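Local coordinates for protein beta-2-microglobulin (Ctenopharyngodon idella, PDB 5H5Z) that associates as the immunoglobulin-like light chain with the MHC class I heavy chain and probably influences which peptides the complex presents, at residues B[6-11]-B[79-84]; B[22-27]-B[69-74]; B[32-37]-B[61-66]; B[41-46]-B[75-80]. The protein carries 1 engineered substitution. One frame throughout, in Å; residues are numbered along the deposited sequence.

Contact 1 of 4, residues B[6-11]-B[79-84]; sequences PKIQVY and YSCRVK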
# COMPACT_ATOMS: atom_id res chain seq x y z
N PRO B 6 -2.40 -6.98 12.62
CA PRO B 6 -2.90 -6.57 11.30
C PRO B 6 -4.39 -6.26 11.23
O PRO B 6 -5.21 -6.94 11.89
CB PRO B 6 -2.58 -7.79 10.42
CG PRO B 6 -2.48 -8.94 11.36
CD PRO B 6 -1.88 -8.36 12.60
N LYS B 7 -4.73 -5.24 10.46
CA LYS B 7 -6.09 -5.06 9.96
C LYS B 7 -6.20 -6.00 8.77
O LYS B 7 -5.28 -6.08 7.94
CB LYS B 7 -6.35 -3.62 9.54
CG LYS B 7 -7.81 -3.33 9.19
CD LYS B 7 -7.97 -2.04 8.40
CE LYS B 7 -7.98 -0.80 9.29
NZ LYS B 7 -7.78 0.43 8.47
N ILE B 8 -7.31 -6.74 8.70
CA ILE B 8 -7.51 -7.76 7.67
C ILE B 8 -8.84 -7.52 6.98
O ILE B 8 -9.90 -7.56 7.61
CB ILE B 8 -7.52 -9.18 8.27
CG1 ILE B 8 -6.26 -9.42 9.11
CG2 ILE B 8 -7.65 -10.22 7.16
CD1 ILE B 8 -6.34 -10.64 10.01
N GLN B 9 -8.77 -7.26 5.68
CA GLN B 9 -9.96 -6.96 4.90
C GLN B 9 -10.02 -7.87 3.68
O GLN B 9 -9.06 -7.95 2.90
CB GLN B 9 -9.99 -5.48 4.50
CG GLN B 9 -10.12 -4.54 5.69
CD GLN B 9 -10.00 -3.08 5.31
OE1 GLN B 9 -11.00 -2.37 5.22
NE2 GLN B 9 -8.78 -2.63 5.09
N VAL B 10 -11.15 -8.56 3.55
CA VAL B 10 -11.35 -9.57 2.52
C VAL B 10 -12.52 -9.15 1.64
O VAL B 10 -13.62 -8.88 2.13
CB VAL B 10 -11.62 -10.97 3.14
CG1 VAL B 10 -11.58 -12.05 2.07
CG2 VAL B 10 -10.61 -11.27 4.23
N TYR B 11 -12.25 -9.06 0.34
CA TYR B 11 -13.22 -8.54 -0.63
C TYR B 11 -12.90 -9.05 -2.02
O TYR B 11 -11.85 -9.67 -2.25
CB TYR B 11 -13.23 -7.00 -0.60
CG TYR B 11 -11.87 -6.35 -0.73
CD1 TYR B 11 -11.03 -6.22 0.38
CD2 TYR B 11 -11.42 -5.84 -1.95
CE1 TYR B 11 -9.78 -5.63 0.28
CE2 TYR B 11 -10.17 -5.24 -2.07
CZ TYR B 11 -9.35 -5.14 -0.95
OH TYR B 11 -8.12 -4.54 -1.04
N TYR B 79 -15.19 -18.81 1.02
CA TYR B 79 -13.84 -18.26 0.88
C TYR B 79 -13.43 -17.47 2.11
O TYR B 79 -14.27 -16.83 2.75
CB TYR B 79 -13.73 -17.41 -0.39
CG TYR B 79 -13.93 -18.24 -1.64
CD1 TYR B 79 -15.21 -18.42 -2.17
CD2 TYR B 79 -12.86 -18.88 -2.26
CE1 TYR B 79 -15.41 -19.20 -3.30
CE2 TYR B 79 -13.05 -19.66 -3.39
CZ TYR B 79 -14.32 -19.81 -3.91
OH TYR B 79 -14.52 -20.58 -5.02
N SER B 80 -12.15 -17.53 2.44
CA SER B 80 -11.63 -16.86 3.63
C SER B 80 -10.15 -16.54 3.49
O SER B 80 -9.46 -17.04 2.59
CB SER B 80 -11.90 -17.69 4.89
OG SER B 80 -11.27 -18.96 4.84
N CYS B 81 -9.66 -15.67 4.38
CA CYS B 81 -8.26 -15.32 4.42
C CYS B 81 -7.76 -15.61 5.83
O CYS B 81 -8.33 -15.11 6.81
CB CYS B 81 -8.07 -13.85 4.06
SG CYS B 81 -6.37 -13.24 4.15
N ARG B 82 -6.73 -16.44 5.93
CA ARG B 82 -6.13 -16.80 7.21
C ARG B 82 -4.78 -16.11 7.36
O ARG B 82 -3.87 -16.28 6.55
CB ARG B 82 -5.97 -18.31 7.36
CG ARG B 82 -5.29 -18.74 8.66
CD ARG B 82 -5.50 -20.22 8.94
NE ARG B 82 -4.91 -21.07 7.91
CZ ARG B 82 -5.43 -22.24 7.52
NH1 ARG B 82 -6.55 -22.70 8.06
NH2 ARG B 82 -4.81 -22.94 6.58
N VAL B 83 -4.68 -15.32 8.43
CA VAL B 83 -3.48 -14.53 8.69
C VAL B 83 -2.83 -14.96 10.01
O VAL B 83 -3.50 -15.04 11.05
CB VAL B 83 -3.79 -13.02 8.71
CG1 VAL B 83 -2.54 -12.20 8.96
CG2 VAL B 83 -4.46 -12.58 7.41
N LYS B 84 -1.53 -15.24 9.96
CA LYS B 84 -0.76 -15.62 11.14
C LYS B 84 0.37 -14.62 11.38
O LYS B 84 1.35 -14.58 10.64
CB LYS B 84 -0.23 -17.05 11.01
CG LYS B 84 -1.32 -18.10 10.87
CD LYS B 84 -0.76 -19.50 10.70
CE LYS B 84 -1.89 -20.49 10.42
NZ LYS B 84 -1.40 -21.89 10.40
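Ile8 and Val83 meet tip to tip between the two sheets of the beta-sandwich that makes up the immunoglobulin C1-set fold. Segment 6-11 lies mostly on strand 7-12, at the edge of one sheet within this chain, segment 79-84 on an inner strand of the other; their axes pass 7.8 Å apart and run nearly antiparallel, at 159°, and side chains alone make the link. The aliphatic packing gathers on Val83. Ile8 CD1 comes within 3.7 Å of Val83 CB, and Val83 CG2 is met by CG1, CG2 and CD1 of Ile8. Ile8 has CG1 beside its backbone N and anti to the carbonyl carbon (chi1 -53°), which carries CD1 down onto Val83. The other methyl of Val83 serves a different partner: the Pro6 ring slides past it in the opposite direction, Pro6 CG lying 4.0 Å from Val83 CG1. Ile36, on the neighbouring strand, packs against Val83 as well.

The sulfur contacts centre on Cys81, whose disulfide with Cys26 ties the two sheets together, the hallmark of immunoglobulin domains. Ile8 CG2 only brushes Cys81 SG, at 4.5 Å. On the other face of strand 7-12, Lys7 NZ forms a salt bridge with Glu225 of the MHC class I antigen chain, and Tyr11 OH is hydrogen-bonded to Pro228 O of that chain. Between the sheets, Val10 sets its CG2 methyl 3.6 Å from Cys81 CB.

Contact 2 of 4, residues B[22-27]-B[69-74]; sequences NTLICY and VSFKPE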
# COMPACT_ATOMS: atom_id res chain seq x y z
N ASN B 22 -13.81 -13.61 -11.13
CA ASN B 22 -13.57 -12.50 -10.22
C ASN B 22 -12.18 -12.66 -9.61
O ASN B 22 -11.45 -13.60 -9.95
CB ASN B 22 -14.64 -12.50 -9.12
CG ASN B 22 -14.98 -11.12 -8.60
OD1 ASN B 22 -14.13 -10.23 -8.54
ND2 ASN B 22 -16.23 -10.93 -8.19
N THR B 23 -11.81 -11.74 -8.72
CA THR B 23 -10.56 -11.83 -7.99
C THR B 23 -10.83 -11.67 -6.50
O THR B 23 -11.45 -10.70 -6.07
CB THR B 23 -9.53 -10.78 -8.48
OG1 THR B 23 -9.31 -10.95 -9.88
CG2 THR B 23 -8.20 -10.94 -7.75
N LEU B 24 -10.39 -12.66 -5.73
CA LEU B 24 -10.49 -12.62 -4.28
C LEU B 24 -9.27 -11.91 -3.72
O LEU B 24 -8.14 -12.29 -4.03
CB LEU B 24 -10.60 -14.04 -3.74
CG LEU B 24 -10.69 -14.22 -2.22
CD1 LEU B 24 -11.99 -13.65 -1.64
CD2 LEU B 24 -10.54 -15.69 -1.89
N ILE B 25 -9.50 -10.90 -2.89
CA ILE B 25 -8.43 -10.06 -2.38
C ILE B 25 -8.45 -10.01 -0.85
O ILE B 25 -9.50 -9.82 -0.23
CB ILE B 25 -8.55 -8.61 -2.93
CG1 ILE B 25 -8.52 -8.62 -4.47
CG2 ILE B 25 -7.45 -7.72 -2.35
CD1 ILE B 25 -8.99 -7.33 -5.11
N CYS B 26 -7.27 -10.21 -0.26
CA CYS B 26 -7.10 -10.02 1.17
C CYS B 26 -6.04 -8.96 1.41
O CYS B 26 -4.86 -9.17 1.12
CB CYS B 26 -6.74 -11.35 1.84
SG CYS B 26 -6.55 -11.28 3.63
N TYR B 27 -6.48 -7.80 1.91
CA TYR B 27 -5.60 -6.68 2.21
C TYR B 27 -5.26 -6.69 3.69
O TYR B 27 -6.14 -6.55 4.55
CB TYR B 27 -6.27 -5.36 1.83
CG TYR B 27 -5.41 -4.12 2.03
CD1 TYR B 27 -4.11 -4.05 1.52
CD2 TYR B 27 -5.92 -3.01 2.70
CE1 TYR B 27 -3.34 -2.91 1.70
CE2 TYR B 27 -5.16 -1.87 2.87
CZ TYR B 27 -3.87 -1.82 2.37
OH TYR B 27 -3.12 -0.68 2.55
N VAL B 69 -6.11 -13.94 -5.67
CA VAL B 69 -6.16 -15.07 -6.59
C VAL B 69 -7.46 -15.01 -7.38
O VAL B 69 -8.46 -14.45 -6.90
CB VAL B 69 -6.01 -16.43 -5.87
CG1 VAL B 69 -7.25 -16.77 -5.04
CG2 VAL B 69 -5.70 -17.55 -6.86
N SER B 70 -7.44 -15.55 -8.59
CA SER B 70 -8.67 -15.68 -9.39
C SER B 70 -9.64 -16.63 -8.70
O SER B 70 -9.22 -17.64 -8.14
CB SER B 70 -8.34 -16.20 -10.79
OG SER B 70 -9.52 -16.57 -11.49
N PHE B 71 -10.93 -16.29 -8.72
CA PHE B 71 -11.96 -17.17 -8.19
C PHE B 71 -13.30 -16.94 -8.86
O PHE B 71 -13.54 -15.87 -9.44
CB PHE B 71 -12.04 -17.13 -6.64
CG PHE B 71 -12.90 -16.01 -6.07
CD1 PHE B 71 -12.83 -14.71 -6.56
CD2 PHE B 71 -13.78 -16.28 -5.02
CE1 PHE B 71 -13.62 -13.70 -6.01
CE2 PHE B 71 -14.57 -15.28 -4.47
CZ PHE B 71 -14.49 -13.99 -4.97
N LYS B 72 -14.15 -17.96 -8.82
CA LYS B 72 -15.49 -17.88 -9.35
C LYS B 72 -16.44 -18.34 -8.24
O LYS B 72 -16.69 -19.54 -8.10
CB LYS B 72 -15.61 -18.75 -10.61
CG LYS B 72 -16.88 -18.51 -11.42
CD LYS B 72 -16.77 -19.06 -12.83
CE LYS B 72 -17.09 -20.55 -12.88
NZ LYS B 72 -17.32 -21.02 -14.28
N PRO B 73 -16.95 -17.39 -7.44
CA PRO B 73 -17.78 -17.77 -6.29
C PRO B 73 -19.09 -18.45 -6.69
O PRO B 73 -19.78 -17.99 -7.62
CB PRO B 73 -18.05 -16.44 -5.58
CG PRO B 73 -17.88 -15.40 -6.63
CD PRO B 73 -16.80 -15.92 -7.54
N GLU B 74 -19.41 -19.55 -6.02
CA GLU B 74 -20.67 -20.26 -6.22
C GLU B 74 -21.37 -20.41 -4.87
O GLU B 74 -20.76 -20.20 -3.82
CB GLU B 74 -20.44 -21.63 -6.87
CG GLU B 74 -19.69 -21.61 -8.20
CD GLU B 74 -20.51 -21.10 -9.38
OE1 GLU B 74 -21.70 -20.77 -9.21
OE2 GLU B 74 -19.96 -21.04 -10.50
O HOH W 1 -11.10 -14.82 -12.42
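Phe71 and Leu24 pack at about a right angle on the inner face of an antiparallel strand pair of the immunoglobulin sandwich. Leu24 CB stands over one face of the Phe71 ring, 3.7 Å from its centroid, in a CH-pi contact, while Pro73 CD covers the opposite face. Thr23 N lies in the ring plane at the edge, and Asn22 CB reaches Phe71 CE1 obliquely at 3.5 Å. The ring takes this place because its CG stands between the backbone N and the carbonyl carbon (chi1 85°), turning it back over the partner strand. Replacing Phe71 by an alanine would probably open a gap between Leu24 and Pro73 and leave Tyr79 and Trp94 without the ring they meet edge to face.

Two backbone rungs tie the strands. Asn22 N donates to Phe71 O at 2.8 Å and Leu24 N to Val69 O at 2.9 Å, each with its return bond; Phe71 N approaches Asn22 O from well above the carbonyl plane.

The other face, with Thr23 and Ser70, is looser. Thr23 CG2 merely touches Val69 O, at 3.6 Å, and Thr23 also packs on Glu230 of the MHC class I antigen chain. Here a water donates to Asn22 O at 2.8 Å.

Asn22 OD1 accepts both Thr23 N, at 2.8 Å, and Tyr14 N. This buried amide oxygen is thus satisfied by backbone donors, which probably offsets the cost of burying it beside the aromatic rings.

Contact 3 of 4, residues B[32-37]-B[61-66]; sequences HPPDIS and WQFHLT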
# COMPACT_ATOMS: atom_id res chain seq x y z
N HIS B 32 3.07 -4.67 12.46
CA HIS B 32 4.50 -4.69 12.79
C HIS B 32 4.68 -5.71 13.91
O HIS B 32 3.86 -5.75 14.82
CB HIS B 32 4.97 -3.31 13.27
CG HIS B 32 6.36 -3.30 13.83
ND1 HIS B 32 7.48 -3.20 13.03
CD2 HIS B 32 6.81 -3.40 15.10
CE1 HIS B 32 8.56 -3.22 13.79
NE2 HIS B 32 8.18 -3.34 15.05
N PRO B 33 5.75 -6.54 13.85
CA PRO B 33 6.83 -6.61 12.85
C PRO B 33 6.38 -7.25 11.52
O PRO B 33 5.26 -7.74 11.43
CB PRO B 33 7.90 -7.44 13.55
CG PRO B 33 7.15 -8.32 14.48
CD PRO B 33 5.98 -7.51 14.95
N PRO B 34 7.27 -7.24 10.50
CA PRO B 34 6.87 -7.60 9.12
C PRO B 34 6.60 -9.08 8.84
O PRO B 34 5.82 -9.38 7.93
CB PRO B 34 8.05 -7.12 8.28
CG PRO B 34 9.22 -7.11 9.20
CD PRO B 34 8.66 -6.76 10.55
N ASP B 35 7.22 -9.99 9.59
CA ASP B 35 7.04 -11.42 9.36
C ASP B 35 5.58 -11.81 9.56
O ASP B 35 4.99 -11.55 10.61
CB ASP B 35 7.93 -12.25 10.28
CG ASP B 35 8.45 -13.50 9.61
OD1 ASP B 35 7.64 -14.40 9.31
OD2 ASP B 35 9.68 -13.57 9.36
N ILE B 36 5.00 -12.44 8.54
CA ILE B 36 3.58 -12.75 8.53
C ILE B 36 3.27 -13.89 7.55
O ILE B 36 4.02 -14.11 6.58
CB ILE B 36 2.73 -11.49 8.20
CG1 ILE B 36 1.27 -11.66 8.64
CG2 ILE B 36 2.85 -11.11 6.73
CD1 ILE B 36 0.56 -10.35 8.92
N SER B 37 2.19 -14.62 7.82
CA SER B 37 1.68 -15.65 6.93
C SER B 37 0.27 -15.26 6.49
O SER B 37 -0.60 -15.00 7.33
CB SER B 37 1.64 -17.00 7.66
OG SER B 37 1.07 -18.01 6.84
N TRP B 61 5.16 3.84 9.31
CA TRP B 61 6.06 2.68 9.34
C TRP B 61 5.40 1.30 9.33
O TRP B 61 6.09 0.28 9.20
CB TRP B 61 7.04 2.76 10.52
CG TRP B 61 7.80 4.04 10.60
CD1 TRP B 61 7.62 5.05 11.50
CD2 TRP B 61 8.84 4.46 9.73
NE1 TRP B 61 8.50 6.07 11.24
CE2 TRP B 61 9.27 5.74 10.15
CE3 TRP B 61 9.48 3.87 8.62
CZ2 TRP B 61 10.30 6.44 9.53
CZ3 TRP B 61 10.50 4.56 8.00
CH2 TRP B 61 10.90 5.83 8.45
N GLN B 62 4.08 1.25 9.49
CA GLN B 62 3.38 -0.04 9.54
C GLN B 62 3.30 -0.67 8.15
O GLN B 62 3.15 0.03 7.14
CB GLN B 62 1.99 0.13 10.16
CG GLN B 62 2.02 0.70 11.58
CD GLN B 62 0.65 0.86 12.21
OE1 GLN B 62 0.52 0.88 13.43
NE2 GLN B 62 -0.38 1.00 11.38
N PHE B 63 3.42 -1.99 8.11
CA PHE B 63 3.51 -2.75 6.87
C PHE B 63 2.14 -3.08 6.28
O PHE B 63 1.15 -3.15 7.00
CB PHE B 63 4.29 -4.05 7.11
CG PHE B 63 5.72 -3.83 7.52
CD1 PHE B 63 6.69 -3.60 6.55
CD2 PHE B 63 6.10 -3.86 8.86
CE1 PHE B 63 8.02 -3.41 6.92
CE2 PHE B 63 7.42 -3.66 9.23
CZ PHE B 63 8.38 -3.44 8.26
N HIS B 64 2.10 -3.29 4.97
CA HIS B 64 0.88 -3.75 4.31
C HIS B 64 1.23 -4.75 3.21
O HIS B 64 2.28 -4.64 2.56
CB HIS B 64 0.04 -2.58 3.78
CG HIS B 64 0.71 -1.79 2.70
ND1 HIS B 64 0.41 -1.93 1.37
CD2 HIS B 64 1.67 -0.83 2.77
CE1 HIS B 64 1.15 -1.10 0.66
NE2 HIS B 64 1.93 -0.42 1.48
N LEU B 65 0.36 -5.74 3.04
CA LEU B 65 0.49 -6.73 1.98
C LEU B 65 -0.87 -7.02 1.38
O LEU B 65 -1.89 -6.94 2.06
CB LEU B 65 1.08 -8.03 2.52
CG LEU B 65 2.53 -8.04 2.99
CD1 LEU B 65 2.79 -9.29 3.82
CD2 LEU B 65 3.51 -7.97 1.82
N THR B 66 -0.87 -7.38 0.11
CA THR B 66 -2.08 -7.82 -0.56
C THR B 66 -1.88 -9.23 -1.11
O THR B 66 -0.92 -9.49 -1.84
CB THR B 66 -2.49 -6.85 -1.69
OG1 THR B 66 -2.64 -5.53 -1.15
CG2 THR B 66 -3.81 -7.27 -2.32
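The imidazole ND1 of His32 lies at the edge of the Phe63 ring and in its plane, 3.8 Å from CE2; no hydrogen bond links the two segments, and largely nonpolar packing does the work. Pro34 takes the face of the ring. Its CB stands over the centre of one face of Phe63, 3.6 Å from the centroid and 12° off the normal, a CH-pi contact, and Pro34 CD touches Phe63 CE2 at 3.6 Å. Trp61 O is on the opposite face, offset toward the rim, and accepts a hydrogen bond from Gln93 NE2 of the MHC class I antigen chain. A cis peptide bond precedes Pro33, in the loop leading to strand 36-42.

Farther along, Ile36 CG2 and Leu65 CD1 slide past each other at 3.4 Å, tighter than usual for carbons. The methyl CG2 gets there because Ile36 places CG1 anti to the backbone N (chi1 -161°), leaving CG2 between N and the carbonyl carbon.

A serine in place of Phe63 would probably leave Pro34 without its aromatic face and His32 without an edge to rest on. Between these two segments the sheets are thus joined by shape rather than by polar bonds, close to the heavy chain, whose Thr91 packs on His32 and Pro34.

Contact 4 of 4, residues B[41-46]-B[75-80]; sequences LKNGKV and KSDEYS. Engineered in segment 41-46: Lys45 (natural residue Glu).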
# COMPACT_ATOMS: atom_id res chain seq x y z
N LEU B 41 -8.25 -19.21 1.33
CA LEU B 41 -8.84 -20.54 1.47
C LEU B 41 -10.17 -20.70 0.74
O LEU B 41 -11.00 -19.78 0.73
CB LEU B 41 -9.04 -20.89 2.95
CG LEU B 41 -7.95 -20.55 3.97
CD1 LEU B 41 -8.44 -20.88 5.37
CD2 LEU B 41 -6.63 -21.24 3.67
N LYS B 42 -10.35 -21.86 0.13
CA LYS B 42 -11.63 -22.28 -0.42
C LYS B 42 -12.10 -23.48 0.38
O LYS B 42 -11.43 -24.51 0.40
CB LYS B 42 -11.51 -22.65 -1.90
CG LYS B 42 -12.82 -23.14 -2.51
CD LYS B 42 -12.65 -23.64 -3.93
CE LYS B 42 -14.00 -23.99 -4.53
NZ LYS B 42 -13.88 -24.59 -5.88
N ASN B 43 -13.25 -23.33 1.04
CA ASN B 43 -13.78 -24.36 1.93
C ASN B 43 -12.73 -24.90 2.92
O ASN B 43 -12.66 -26.11 3.18
CB ASN B 43 -14.43 -25.50 1.12
CG ASN B 43 -15.55 -25.00 0.22
OD1 ASN B 43 -16.35 -24.14 0.61
ND2 ASN B 43 -15.61 -25.53 -0.99
N GLY B 44 -11.92 -23.99 3.46
CA GLY B 44 -10.91 -24.34 4.45
C GLY B 44 -9.61 -24.90 3.90
O GLY B 44 -8.71 -25.23 4.67
N LYS B 45 -9.50 -25.00 2.58
CA LYS B 45 -8.30 -25.54 1.93
C LYS B 45 -7.52 -24.42 1.23
O LYS B 45 -8.11 -23.59 0.53
CB LYS B 45 -8.67 -26.63 0.91
CG LYS B 45 -9.52 -27.78 1.46
CD LYS B 45 -8.71 -28.70 2.37
CE LYS B 45 -9.55 -29.87 2.86
NZ LYS B 45 -8.79 -30.73 3.81
N VAL B 46 -6.20 -24.41 1.42
CA VAL B 46 -5.33 -23.37 0.84
C VAL B 46 -5.45 -23.35 -0.69
O VAL B 46 -5.30 -24.39 -1.34
CB VAL B 46 -3.85 -23.55 1.25
CG1 VAL B 46 -2.98 -22.46 0.64
CG2 VAL B 46 -3.71 -23.54 2.77
N LYS B 75 -22.65 -20.77 -4.90
CA LYS B 75 -23.49 -20.86 -3.70
C LYS B 75 -22.93 -21.71 -2.56
O LYS B 75 -22.99 -21.31 -1.40
CB LYS B 75 -24.91 -21.32 -4.05
CG LYS B 75 -25.98 -20.28 -3.76
CD LYS B 75 -26.21 -20.12 -2.27
CE LYS B 75 -26.58 -18.69 -1.91
NZ LYS B 75 -27.25 -18.58 -0.58
N SER B 76 -22.40 -22.88 -2.89
CA SER B 76 -22.00 -23.85 -1.87
C SER B 76 -20.55 -23.70 -1.39
O SER B 76 -20.08 -24.51 -0.59
CB SER B 76 -22.25 -25.28 -2.37
OG SER B 76 -21.51 -25.55 -3.54
N ASP B 77 -19.86 -22.67 -1.87
CA ASP B 77 -18.44 -22.48 -1.55
C ASP B 77 -18.17 -21.31 -0.61
O ASP B 77 -18.73 -20.23 -0.77
CB ASP B 77 -17.61 -22.32 -2.83
CG ASP B 77 -17.64 -23.56 -3.70
OD1 ASP B 77 -17.50 -24.68 -3.16
OD2 ASP B 77 -17.80 -23.41 -4.94
N GLU B 78 -17.30 -21.55 0.38
CA GLU B 78 -16.87 -20.52 1.33
C GLU B 78 -15.42 -20.11 1.07
O GLU B 78 -14.55 -20.97 0.93
CB GLU B 78 -17.01 -21.03 2.77
CG GLU B 78 -16.22 -20.22 3.78
CD GLU B 78 -15.97 -20.97 5.08
OE1 GLU B 78 -16.91 -21.08 5.89
OE2 GLU B 78 -14.83 -21.44 5.29
N TYR B 79 -15.19 -18.81 1.02
CA TYR B 79 -13.84 -18.26 0.88
C TYR B 79 -13.43 -17.47 2.11
O TYR B 79 -14.27 -16.83 2.75
CB TYR B 79 -13.73 -17.41 -0.39
CG TYR B 79 -13.93 -18.24 -1.64
CD1 TYR B 79 -15.21 -18.42 -2.17
CD2 TYR B 79 -12.86 -18.88 -2.26
CE1 TYR B 79 -15.41 -19.20 -3.30
CE2 TYR B 79 -13.05 -19.66 -3.39
CZ TYR B 79 -14.32 -19.81 -3.91
OH TYR B 79 -14.52 -20.58 -5.02
N SER B 80 -12.15 -17.53 2.44
CA SER B 80 -11.63 -16.86 3.63
C SER B 80 -10.15 -16.54 3.49
O SER B 80 -9.46 -17.04 2.59
CB SER B 80 -11.90 -17.69 4.89
OG SER B 80 -11.27 -18.96 4.84
O HOH W 2 -12.61 -21.25 3.37
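Asn43 and Glu78 are joined by two nearly straight hydrogen bonds: Asn43 N gives to Glu78 O at 2.7 Å, and Asn43 OD1 accepts from Glu78 N at 2.8 Å. The same side chain also donates, ND2 to Asp77 OD1 at 3.0 Å; it meets the carboxylate on the anti side, 31° out of its plane. The amide is thus held at both ends, its rotation fixed. A water gripped by four bonds takes Gly44 N and Ser80 OG and donates to Glu78 O and OE2.

Next come the backbone bonds of the Leu41-Ser80 pair, Leu41 N to Ser80 O at 2.8 Å and Ser80 N to Leu41 O.

Packing follows. With CG anti to the backbone N (chi1 178°), the extended Lys42 chain runs beside Tyr79 and in the same direction, CG 3.6 Å from Tyr79 CE2 and CE 3.5 Å from Tyr79 OH. Its NZ stays 4.2 Å from Asp77 OD2, beyond a salt bridge. Leu41 CD1 rests against Ser80 OG.

A type I' turn, Lys42 to the engineered Lys45, carries Asn43 and Gly44 and joins strand 36-42 to strand 45-46; strand 79-85 flanks 36-42 on the other side, and Tyr79 leans edge-to-face on Phe71 of the facing sheet.

Contacts 1 and 3 join the two sheets through side-chain packing, largely nonpolar, whereas contacts 2 and 4 pair neighbouring strands within one sheet each and rely on backbone hydrogen bonds. Contact 1 lies nearest the middle, about 4 Å from the chain's centre to its own, where its Cys81 is bonded to Cys26 of contact 2. Contacts 2 and 3 share strand 63-71 yet fall on opposite sides of that centre; contact 3 is buried beside the heavy chain. Contact 4 is the most solvent-facing, with polar and charged side chains and a bound water. It shares Tyr79 and Ser80 with contact 1, and Tyr79 packs on Phe71 of contact 2.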